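CdnC (Chryseobacterium gregarium DSM 19109, PDB 7MGV) is an ATP-grasp ligase that installs single and bicyclic omega-ester macrocycles in a multicore ribosomally made precursor peptide, giving a graspetide. Local coordinates at residues K23-T28 against F125-S130; R176-H181 against D211-L216; E288-Y293 against G298-I303. All blocks are in the same frame, centred on the assembly; numbering follows the deposited sequence.

Contact 1: residues K23-T28 against F125-S130; sequences KILIIT and FGFLES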
loop_
_atom_site.group_PDB
_atom_site.type_symbol
_atom_site.label_atom_id
_atom_site.label_comp_id
_atom_site.label_asym_id
_atom_site.label_seq_id
_atom_site.Cartn_x
_atom_site.Cartn_y
_atom_site.Cartn_z
ATOM N N LYS A 23 0.474 27.345 4.154
ATOM C CA LYS A 23 -0.074 26.673 2.984
ATOM C C LYS A 23 -0.477 25.246 3.330
ATOM O O LYS A 23 0.264 24.525 4.006
ATOM C CB LYS A 23 0.939 26.669 1.838
ATOM C CG LYS A 23 1.212 28.047 1.261
ATOM C CD LYS A 23 2.138 27.972 0.061
ATOM C CE LYS A 23 3.557 27.638 0.483
ATOM N NZ LYS A 23 4.486 27.619 -0.679
ATOM N N ILE A 24 -1.655 24.845 2.859
ATOM C CA ILE A 24 -2.223 23.531 3.142
ATOM C C ILE A 24 -2.553 22.867 1.812
ATOM O O ILE A 24 -3.447 23.325 1.090
ATOM C CB ILE A 24 -3.471 23.619 4.031
ATOM C CG1 ILE A 24 -3.105 24.190 5.402
ATOM C CG2 ILE A 24 -4.128 22.252 4.165
ATOM C CD1 ILE A 24 -4.270 24.275 6.356
ATOM N N LEU A 25 -1.838 21.792 1.491
ATOM C CA LEU A 25 -2.095 21.042 0.270
ATOM C C LEU A 25 -3.266 20.090 0.478
ATOM O O LEU A 25 -3.318 19.365 1.477
ATOM C CB LEU A 25 -0.849 20.265 -0.150
ATOM C CG LEU A 25 -0.935 19.527 -1.485
ATOM C CD1 LEU A 25 -0.976 20.510 -2.646
ATOM C CD2 LEU A 25 0.226 18.557 -1.636
ATOM N N ILE A 26 -4.209 20.095 -0.460
ATOM C CA ILE A 26 -5.370 19.214 -0.421
ATOM C C ILE A 26 -5.429 18.437 -1.728
ATOM O O ILE A 26 -5.436 19.034 -2.811
ATOM C CB ILE A 26 -6.676 19.996 -0.194
ATOM C CG1 ILE A 26 -6.665 20.674 1.178
ATOM C CG2 ILE A 26 -7.875 19.070 -0.324
ATOM C CD1 ILE A 26 -7.978 21.333 1.542
ATOM N N ILE A 27 -5.475 17.112 -1.623
ATOM C CA ILE A 27 -5.561 16.225 -2.777
ATOM C C ILE A 27 -7.013 15.797 -2.944
ATOM O O ILE A 27 -7.611 15.230 -2.021
ATOM C CB ILE A 27 -4.643 15.004 -2.616
ATOM C CG1 ILE A 27 -3.255 15.436 -2.138
ATOM C CG2 ILE A 27 -4.552 14.230 -3.923
ATOM C CD1 ILE A 27 -2.461 16.204 -3.169
ATOM N N THR A 28 -7.576 16.059 -4.118
ATOM C CA THR A 28 -8.962 15.715 -4.420
ATOM C C THR A 28 -9.054 15.374 -5.907
ATOM O O THR A 28 -8.040 15.138 -6.567
ATOM C CB THR A 28 -9.911 16.865 -4.038
ATOM O OG1 THR A 28 -9.282 18.122 -4.322
ATOM C CG2 THR A 28 -10.287 16.800 -2.567
ATOM N N PHE A 125 2.088 8.955 -5.872
ATOM C CA PHE A 125 2.039 8.378 -4.533
ATOM C C PHE A 125 3.375 8.525 -3.816
ATOM O O PHE A 125 3.406 8.688 -2.593
ATOM C CB PHE A 125 1.636 6.903 -4.605
ATOM C CG PHE A 125 0.172 6.679 -4.876
ATOM C CD1 PHE A 125 -0.679 7.744 -5.129
ATOM C CD2 PHE A 125 -0.353 5.397 -4.881
ATOM C CE1 PHE A 125 -2.022 7.533 -5.381
ATOM C CE2 PHE A 125 -1.695 5.179 -5.131
ATOM C CZ PHE A 125 -2.531 6.249 -5.382
ATOM N N GLY A 126 4.487 8.493 -4.554
ATOM C CA GLY A 126 5.781 8.674 -3.927
ATOM C C GLY A 126 5.986 10.092 -3.437
ATOM O O GLY A 126 6.540 10.309 -2.354
ATOM N N PHE A 127 5.553 11.078 -4.228
ATOM C CA PHE A 127 5.551 12.450 -3.734
ATOM C C PHE A 127 4.712 12.563 -2.467
ATOM O O PHE A 127 5.152 13.141 -1.467
ATOM C CB PHE A 127 5.028 13.412 -4.797
ATOM C CG PHE A 127 4.620 14.748 -4.241
ATOM C CD1 PHE A 127 5.551 15.565 -3.617
ATOM C CD2 PHE A 127 3.305 15.176 -4.317
ATOM C CE1 PHE A 127 5.180 16.788 -3.092
ATOM C CE2 PHE A 127 2.929 16.401 -3.793
ATOM C CZ PHE A 127 3.869 17.208 -3.180
ATOM N N LEU A 128 3.498 12.005 -2.491
ATOM C CA LEU A 128 2.611 12.115 -1.333
ATOM C C LEU A 128 3.214 11.445 -0.101
ATOM O O LEU A 128 3.020 11.916 1.026
ATOM C CB LEU A 128 1.243 11.519 -1.661
ATOM C CG LEU A 128 0.437 12.308 -2.698
ATOM C CD1 LEU A 128 -0.877 11.615 -3.016
ATOM C CD2 LEU A 128 0.192 13.728 -2.212
ATOM N N GLU A 129 3.946 10.346 -0.293
ATOM C CA GLU A 129 4.649 9.719 0.823
ATOM C C GLU A 129 5.790 10.599 1.321
ATOM O O GLU A 129 6.004 10.722 2.534
ATOM C CB GLU A 129 5.188 8.350 0.407
ATOM C CG GLU A 129 4.165 7.235 0.427
ATOM C CD GLU A 129 3.801 6.805 1.832
ATOM O OE1 GLU A 129 4.659 6.912 2.735
ATOM O OE2 GLU A 129 2.653 6.359 2.033
ATOM N N SER A 130 6.530 11.219 0.398
ATOM C CA SER A 130 7.737 11.960 0.751
ATOM C C SER A 130 7.456 13.192 1.602
ATOM O O SER A 130 8.373 13.689 2.263
ATOM C CB SER A 130 8.483 12.373 -0.517
ATOM O OG SER A 130 7.760 13.362 -1.229
#

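Contact 2: residues R176-H181 against D211-L216; sequences RFIVKH and DKLEEL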
loop_
_atom_site.group_PDB
_atom_site.type_symbol
_atom_site.label_atom_id
_atom_site.label_comp_id
_atom_site.label_asym_id
_atom_site.label_seq_id
_atom_site.Cartn_x
_atom_site.Cartn_y
_atom_site.Cartn_z
ATOM N N ARG A 176 -19.035 -25.342 8.071
ATOM C CA ARG A 176 -19.009 -25.567 9.511
ATOM C C ARG A 176 -19.353 -24.289 10.268
ATOM O O ARG A 176 -20.163 -24.304 11.201
ATOM C CB ARG A 176 -17.632 -26.097 9.916
ATOM C CG ARG A 176 -17.330 -26.054 11.400
ATOM C CD ARG A 176 -15.941 -26.614 11.680
ATOM N NE ARG A 176 -15.874 -28.054 11.444
ATOM C CZ ARG A 176 -15.393 -28.613 10.337
ATOM N NH1 ARG A 176 -14.931 -27.856 9.351
ATOM N NH2 ARG A 176 -15.377 -29.933 10.214
ATOM N N PHE A 177 -18.762 -23.164 9.855
ATOM C CA PHE A 177 -19.050 -21.884 10.496
ATOM C C PHE A 177 -20.526 -21.520 10.374
ATOM O O PHE A 177 -21.145 -21.058 11.342
ATOM C CB PHE A 177 -18.167 -20.798 9.876
ATOM C CG PHE A 177 -18.365 -19.431 10.464
ATOM C CD1 PHE A 177 -19.285 -18.548 9.916
ATOM C CD2 PHE A 177 -17.615 -19.017 11.552
ATOM C CE1 PHE A 177 -19.463 -17.287 10.454
ATOM C CE2 PHE A 177 -17.786 -17.756 12.092
ATOM C CZ PHE A 177 -18.711 -16.891 11.541
ATOM N N ILE A 178 -21.110 -21.735 9.192
ATOM C CA ILE A 178 -22.498 -21.348 8.958
ATOM C C ILE A 178 -23.446 -22.222 9.768
ATOM O O ILE A 178 -24.395 -21.721 10.382
ATOM C CB ILE A 178 -22.824 -21.402 7.454
ATOM C CG1 ILE A 178 -22.034 -20.331 6.697
ATOM C CG2 ILE A 178 -24.311 -21.205 7.226
ATOM C CD1 ILE A 178 -21.854 -20.631 5.225
ATOM N N VAL A 179 -23.216 -23.537 9.787
ATOM C CA VAL A 179 -24.090 -24.402 10.578
ATOM C C VAL A 179 -23.895 -24.148 12.065
ATOM O O VAL A 179 -24.817 -24.363 12.861
ATOM C CB VAL A 179 -23.883 -25.891 10.226
ATOM C CG1 VAL A 179 -23.992 -26.110 8.726
ATOM C CG2 VAL A 179 -22.548 -26.399 10.754
ATOM N N LYS A 180 -22.713 -23.676 12.471
ATOM C CA LYS A 180 -22.509 -23.361 13.879
ATOM C C LYS A 180 -23.279 -22.106 14.277
ATOM O O LYS A 180 -24.017 -22.107 15.267
ATOM C CB LYS A 180 -21.017 -23.201 14.169
ATOM C CG LYS A 180 -20.690 -22.920 15.626
ATOM C CD LYS A 180 -19.200 -22.684 15.817
ATOM C CE LYS A 180 -18.900 -22.081 17.181
ATOM N NZ LYS A 180 -19.168 -23.037 18.289
ATOM N N HIS A 181 -23.143 -21.029 13.505
ATOM C CA HIS A 181 -23.725 -19.760 13.923
ATOM C C HIS A 181 -25.137 -19.534 13.394
ATOM O O HIS A 181 -25.848 -18.672 13.924
ATOM C CB HIS A 181 -22.796 -18.616 13.515
ATOM C CG HIS A 181 -21.446 -18.697 14.159
ATOM N ND1 HIS A 181 -21.184 -18.173 15.406
ATOM C CD2 HIS A 181 -20.294 -19.275 13.744
ATOM C CE1 HIS A 181 -19.924 -18.409 15.725
ATOM N NE2 HIS A 181 -19.361 -19.076 14.732
ATOM N N ASP A 211 -30.398 -21.889 -0.238
ATOM C CA ASP A 211 -30.122 -21.845 -1.670
ATOM C C ASP A 211 -28.663 -21.495 -1.942
ATOM O O ASP A 211 -28.013 -22.135 -2.777
ATOM C CB ASP A 211 -31.052 -20.846 -2.359
ATOM C CG ASP A 211 -31.415 -21.266 -3.771
ATOM O OD1 ASP A 211 -31.145 -20.481 -4.708
ATOM O OD2 ASP A 211 -31.965 -22.368 -3.944
ATOM N N LYS A 212 -28.126 -20.493 -1.240
ATOM C CA LYS A 212 -26.724 -20.133 -1.430
ATOM C C LYS A 212 -25.788 -21.187 -0.855
ATOM O O LYS A 212 -24.645 -21.311 -1.309
ATOM C CB LYS A 212 -26.442 -18.768 -0.805
ATOM C CG LYS A 212 -27.468 -17.705 -1.155
ATOM C CD LYS A 212 -26.822 -16.355 -1.393
ATOM C CE LYS A 212 -27.870 -15.259 -1.490
ATOM N NZ LYS A 212 -28.984 -15.638 -2.402
ATOM N N LEU A 213 -26.249 -21.949 0.141
ATOM C CA LEU A 213 -25.435 -23.017 0.710
ATOM C C LEU A 213 -25.091 -24.087 -0.317
ATOM O O LEU A 213 -24.144 -24.855 -0.106
ATOM C CB LEU A 213 -26.159 -23.651 1.900
ATOM C CG LEU A 213 -25.285 -24.195 3.031
ATOM C CD1 LEU A 213 -24.345 -23.117 3.542
ATOM C CD2 LEU A 213 -26.147 -24.735 4.162
ATOM N N GLU A 214 -25.840 -24.159 -1.421
ATOM C CA GLU A 214 -25.514 -25.108 -2.479
ATOM C C GLU A 214 -24.237 -24.706 -3.207
ATOM O O GLU A 214 -23.416 -25.563 -3.555
ATOM C CB GLU A 214 -26.679 -25.214 -3.463
ATOM C CG GLU A 214 -26.975 -26.629 -3.929
ATOM C CD GLU A 214 -27.700 -27.449 -2.880
ATOM O OE1 GLU A 214 -28.932 -27.286 -2.743
ATOM O OE2 GLU A 214 -27.040 -28.256 -2.192
ATOM N N GLU A 215 -24.050 -23.406 -3.440
ATOM C CA GLU A 215 -22.911 -22.891 -4.186
ATOM C C GLU A 215 -21.676 -22.670 -3.319
ATOM O O GLU A 215 -20.791 -21.901 -3.712
ATOM C CB GLU A 215 -23.293 -21.584 -4.887
ATOM C CG GLU A 215 -24.494 -21.701 -5.812
ATOM C CD GLU A 215 -24.222 -22.583 -7.017
ATOM O OE1 GLU A 215 -25.071 -23.444 -7.330
ATOM O OE2 GLU A 215 -23.160 -22.412 -7.653
ATOM N N LEU A 216 -21.592 -23.323 -2.158
ATOM C CA LEU A 216 -20.459 -23.098 -1.267
ATOM C C LEU A 216 -19.168 -23.679 -1.827
ATOM O O LEU A 216 -18.078 -23.215 -1.473
ATOM C CB LEU A 216 -20.750 -23.689 0.112
ATOM C CG LEU A 216 -20.159 -22.935 1.304
ATOM C CD1 LEU A 216 -20.325 -21.432 1.133
ATOM C CD2 LEU A 216 -20.802 -23.401 2.596
#

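Contact 3: residues E288-Y293 against G298-I303; sequences ELLDVY and GAIDMI. With ADP (adenosine-5'-diphosphate), chain F.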
loop_
_atom_site.group_PDB
_atom_site.type_symbol
_atom_site.label_atom_id
_atom_site.label_comp_id
_atom_site.label_asym_id
_atom_site.label_seq_id
_atom_site.Cartn_x
_atom_site.Cartn_y
_atom_site.Cartn_z
ATOM N N GLU A 288 -9.008 5.224 21.159
ATOM C CA GLU A 288 -7.875 4.311 21.274
ATOM C C GLU A 288 -7.587 3.595 19.961
ATOM O O GLU A 288 -6.425 3.316 19.655
ATOM C CB GLU A 288 -8.130 3.294 22.385
ATOM C CG GLU A 288 -6.939 2.407 22.686
ATOM C CD GLU A 288 -7.111 1.621 23.968
ATOM O OE1 GLU A 288 -6.311 0.693 24.211
ATOM O OE2 GLU A 288 -8.050 1.931 24.733
ATOM N N LEU A 289 -8.623 3.277 19.182
ATOM C CA LEU A 289 -8.409 2.682 17.866
ATOM C C LEU A 289 -7.645 3.639 16.962
ATOM O O LEU A 289 -6.662 3.256 16.308
ATOM C CB LEU A 289 -9.751 2.298 17.244
ATOM C CG LEU A 289 -9.752 1.758 15.813
ATOM C CD1 LEU A 289 -9.082 0.394 15.747
ATOM C CD2 LEU A 289 -11.172 1.686 15.275
ATOM N N LEU A 290 -8.078 4.902 16.928
ATOM C CA LEU A 290 -7.342 5.888 16.141
ATOM C C LEU A 290 -5.928 6.093 16.678
ATOM O O LEU A 290 -5.009 6.390 15.906
ATOM C CB LEU A 290 -8.098 7.215 16.098
ATOM C CG LEU A 290 -9.153 7.282 14.991
ATOM C CD1 LEU A 290 -10.533 6.935 15.535
ATOM C CD2 LEU A 290 -9.155 8.642 14.315
ATOM N N ASP A 291 -5.734 5.937 17.990
ATOM C CA ASP A 291 -4.395 6.037 18.562
ATOM C C ASP A 291 -3.512 4.883 18.105
ATOM O O ASP A 291 -2.337 5.084 17.774
ATOM C CB ASP A 291 -4.477 6.065 20.089
ATOM C CG ASP A 291 -4.973 7.394 20.625
ATOM O OD1 ASP A 291 -5.036 8.368 19.844
ATOM O OD2 ASP A 291 -5.304 7.462 21.828
ATOM N N VAL A 292 -4.059 3.666 18.098
ATOM C CA VAL A 292 -3.297 2.500 17.663
ATOM C C VAL A 292 -2.894 2.648 16.204
ATOM O O VAL A 292 -1.754 2.348 15.825
ATOM C CB VAL A 292 -4.103 1.209 17.900
ATOM C CG1 VAL A 292 -3.453 0.036 17.184
ATOM C CG2 VAL A 292 -4.230 0.924 19.390
ATOM N N TYR A 293 -3.816 3.120 15.361
ATOM C CA TYR A 293 -3.468 3.326 13.960
ATOM C C TYR A 293 -2.603 4.563 13.741
ATOM O O TYR A 293 -1.930 4.653 12.708
ATOM C CB TYR A 293 -4.736 3.428 13.109
ATOM C CG TYR A 293 -5.265 2.087 12.665
ATOM C CD1 TYR A 293 -4.577 1.322 11.730
ATOM C CD2 TYR A 293 -6.449 1.578 13.183
ATOM C CE1 TYR A 293 -5.056 0.095 11.321
ATOM C CE2 TYR A 293 -6.936 0.351 12.780
ATOM C CZ TYR A 293 -6.235 -0.387 11.849
ATOM O OH TYR A 293 -6.715 -1.609 11.443
ATOM N N GLY A 298 -11.145 9.064 10.844
ATOM C CA GLY A 298 -11.714 7.732 10.790
ATOM C C GLY A 298 -13.213 7.771 10.627
ATOM O O GLY A 298 -13.885 8.677 11.128
ATOM N N ALA A 299 -13.741 6.779 9.912
ATOM C CA ALA A 299 -15.180 6.576 9.770
ATOM C C ALA A 299 -15.493 5.149 10.203
ATOM O O ALA A 299 -15.233 4.199 9.456
ATOM C CB ALA A 299 -15.643 6.836 8.338
ATOM N N ILE A 300 -16.048 5.001 11.402
ATOM C CA ILE A 300 -16.296 3.700 12.012
ATOM C C ILE A 300 -17.767 3.345 11.858
ATOM O O ILE A 300 -18.648 4.198 12.033
ATOM C CB ILE A 300 -15.879 3.700 13.497
ATOM C CG1 ILE A 300 -14.368 3.897 13.632
ATOM C CG2 ILE A 300 -16.306 2.409 14.185
ATOM C CD1 ILE A 300 -13.955 5.325 13.909
ATOM N N ASP A 301 -18.034 2.083 11.527
ATOM C CA ASP A 301 -19.386 1.548 11.456
ATOM C C ASP A 301 -19.628 0.628 12.646
ATOM O O ASP A 301 -18.774 -0.201 12.984
ATOM C CB ASP A 301 -19.608 0.789 10.146
ATOM C CG ASP A 301 -19.540 1.694 8.931
ATOM O OD1 ASP A 301 -19.294 1.184 7.817
ATOM O OD2 ASP A 301 -19.728 2.916 9.093
ATOM N N MET A 302 -20.788 0.775 13.281
ATOM C CA MET A 302 -21.132 -0.058 14.423
ATOM C C MET A 302 -22.591 -0.481 14.335
ATOM O O MET A 302 -23.417 0.173 13.696
ATOM C CB MET A 302 -20.871 0.662 15.756
ATOM C CG MET A 302 -19.412 1.018 16.003
ATOM S SD MET A 302 -19.067 1.408 17.731
ATOM C CE MET A 302 -18.916 -0.233 18.430
ATOM N N ILE A 303 -22.896 -1.591 14.999
ATOM C CA ILE A 303 -24.262 -2.092 15.115
ATOM C C ILE A 303 -24.563 -2.324 16.588
ATOM O O ILE A 303 -23.776 -2.966 17.291
ATOM C CB ILE A 303 -24.473 -3.390 14.309
ATOM C CG1 ILE A 303 -24.216 -3.149 12.822
ATOM C CG2 ILE A 303 -25.883 -3.925 14.523
ATOM C CD1 ILE A 303 -24.297 -4.405 11.979
HETATM P PB ADP F . -23.955 -0.126 1.645
HETATM O O1B ADP F . -22.870 -0.227 2.692
HETATM O O2B ADP F . -23.470 0.358 0.300
HETATM O O3B ADP F . -25.233 0.513 2.135
HETATM P PA ADP F . -23.338 -2.836 1.766
HETATM O O1A ADP F . -21.928 -2.416 1.422
HETATM O O2A ADP F . -23.895 -4.153 1.282
HETATM O O3A ADP F . -24.370 -1.660 1.393
HETATM O "O5'" ADP F . -23.484 -2.782 3.363
HETATM C "C5'" ADP F . -23.290 -3.939 4.163
HETATM C "C4'" ADP F . -24.416 -3.961 5.186
HETATM O "O4'" ADP F . -24.401 -5.198 5.894
HETATM C "C3'" ADP F . -24.284 -2.836 6.201
HETATM O "O3'" ADP F . -25.410 -1.960 6.098
HETATM C "C2'" ADP F . -24.285 -3.508 7.557
HETATM O "O2'" ADP F . -25.273 -2.915 8.401
HETATM C "C1'" ADP F . -24.622 -4.965 7.282
HETATM N N9 ADP F . -23.736 -5.848 8.071
HETATM C C8 ADP F . -22.394 -5.913 7.976
HETATM N N7 ADP F . -21.889 -6.825 8.845
HETATM C C5 ADP F . -22.929 -7.357 9.516
HETATM C C6 ADP F . -23.106 -8.374 10.575
HETATM N N6 ADP F . -22.042 -9.021 11.107
HETATM N N1 ADP F . -24.368 -8.630 10.992
HETATM C C2 ADP F . -25.435 -7.993 10.473
HETATM N N3 ADP F . -25.349 -7.061 9.509
HETATM C C4 ADP F . -24.143 -6.706 9.003
#

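Contact 1: residues K23-T28 against F125-S130
Ile27 on the strand and Leu128 on the helix share the tightest packing here: the single methyl CD2 of Leu128 lies 3.8 Å from Ile27 CD1 and equally near Ile27 CG1, so one branch of the leucine rests against the whole ethyl arm. That arm is bent rather than extended, chi2 -69°, which lays CD1 beside the leucine methyl, and the two side chains cross at a slant. Two residues back along the strand, Leu25 meets Phe127 from the opposite direction, Leu25 CD2 coming 4.1 Å from Phe127 CE2 and almost as close to CZ, obliquely to the ring. Strand 22-28 is an inner member of the parallel sheet of the MvdD-type pre-ATP-grasp domain, flanked by strands 48-54 and 91-94, and the alternate residues Leu25 and Ile27 face helix 110-130, which packs across that side of the sheet. A chi1 of 163° swings the Phe127 ring away from its own backbone N, beside the carbonyl carbon, and toward Leu25. Phe127 O accepts a 2.6 Å hydrogen bond from Ser130 OG, which comes in tilted 20° from the carbonyl plane. Ser130 OG is also bonded to Lys153 NZ of the second subunit, and Gly126 O to Ser147 OG of that subunit.

Contact 2: residues R176-H181 against D211-L216
Ile178 puts its CD1 methyl against Leu213 and Leu216 of the 211-216 turn. Leu213 CD1 lies 3.9 Å from Ile178 CD1 and 4.2 Å from Ile178 CG2, so a single leucine methyl touches both ends of the branched side chain as the two slide past each other in opposite directions. Leu216 instead meets the isoleucine tip to tip, its CD2 standing 4.0 Å from Ile178 CD1. With CG1 anti to the carbonyl carbon (chi1 -67°) and the chain extended beyond it (chi2 157°), Ile178 carries CD1 outward from the helix to where both leucines converge. The contact is wholly apolar, with no hydrogen bond between the segments. Leu213 and Leu216 both point toward Ile178; residues 211-214 have helical backbone angles without the regular bonds. Leu216 also packs on an aromatic side chain of the bound peptide. Helix 171-181 and the loop between strands 199-207 and 224-228 are thereby joined over the nucleotide-binding antiparallel sheet of the ATP-grasp ligase, which carries Lys187, Thr205 and Gln227 of the ADP pocket; Phe226 of strand 224-228 touches both Ile178 and Leu216, and Val184 of strand 184-187 lies against Ile178.

Contact 3: residues E288-Y293 against G298-I303
A helix followed by a strand that doubles back forms this contact: helix 280-293 packs on the antiparallel sheet whose strand 297-304 runs on to the nucleotide site of the ATP-grasp ligase. The axes of the short segments cross at 130° and approach to 10.5 Å. Leu290 divides its two methyls between strand residues, CD2 standing 4.0 Å from Gly298 N and CD1 4.1 Å from Ile300 CD1. Its chi1 of -85°, with CG beside the backbone N, aims this fork at the strand, and its side chain slants across that of Ile300. Leu289, one residue earlier, adds its CD2 at 4.2 Å from Ile300 CG1, so the isoleucine is touched along its ethyl arm by both leucines. Leu290 CD2 rests against the backbone at Gly298. Farther along the strand, Ile303 CD1 stands over one face of the adenine, 3.8 Å from ADP C4 and as far from ADP N3; Ile230 and Lys232 also touch this isoleucine. Strand 297-304 sits between strands 234-241 and 310-316, whose Val240 and Phe312 pack on Ile300, while Ile154 and Ile158 of helix 148-158 meet Leu289 on the helix side.

Overall arrangement
From the N terminus the chain enters strand 22-28 and, after 96 intervening residues, contact 1 closes a long loop by bringing helix 110-130 back against it within the pre-ATP-grasp domain. Contact 2 then closes a shorter loop, 29 residues of which 15 are strand, joining helix 171-181 to the 211-216 turn. Contact 3 is the most local, spanning four residues between helix 280-293 and strand 297-304. The three follow in series, none nesting or crossing. Contacts 1 and 2 lie on opposite sides of the chain's centre, their centres about 45 Å apart, and all three come against the second subunit, contact 3 through Val292. ADP lies between contacts 2 and 3, their centres about 30 Å apart.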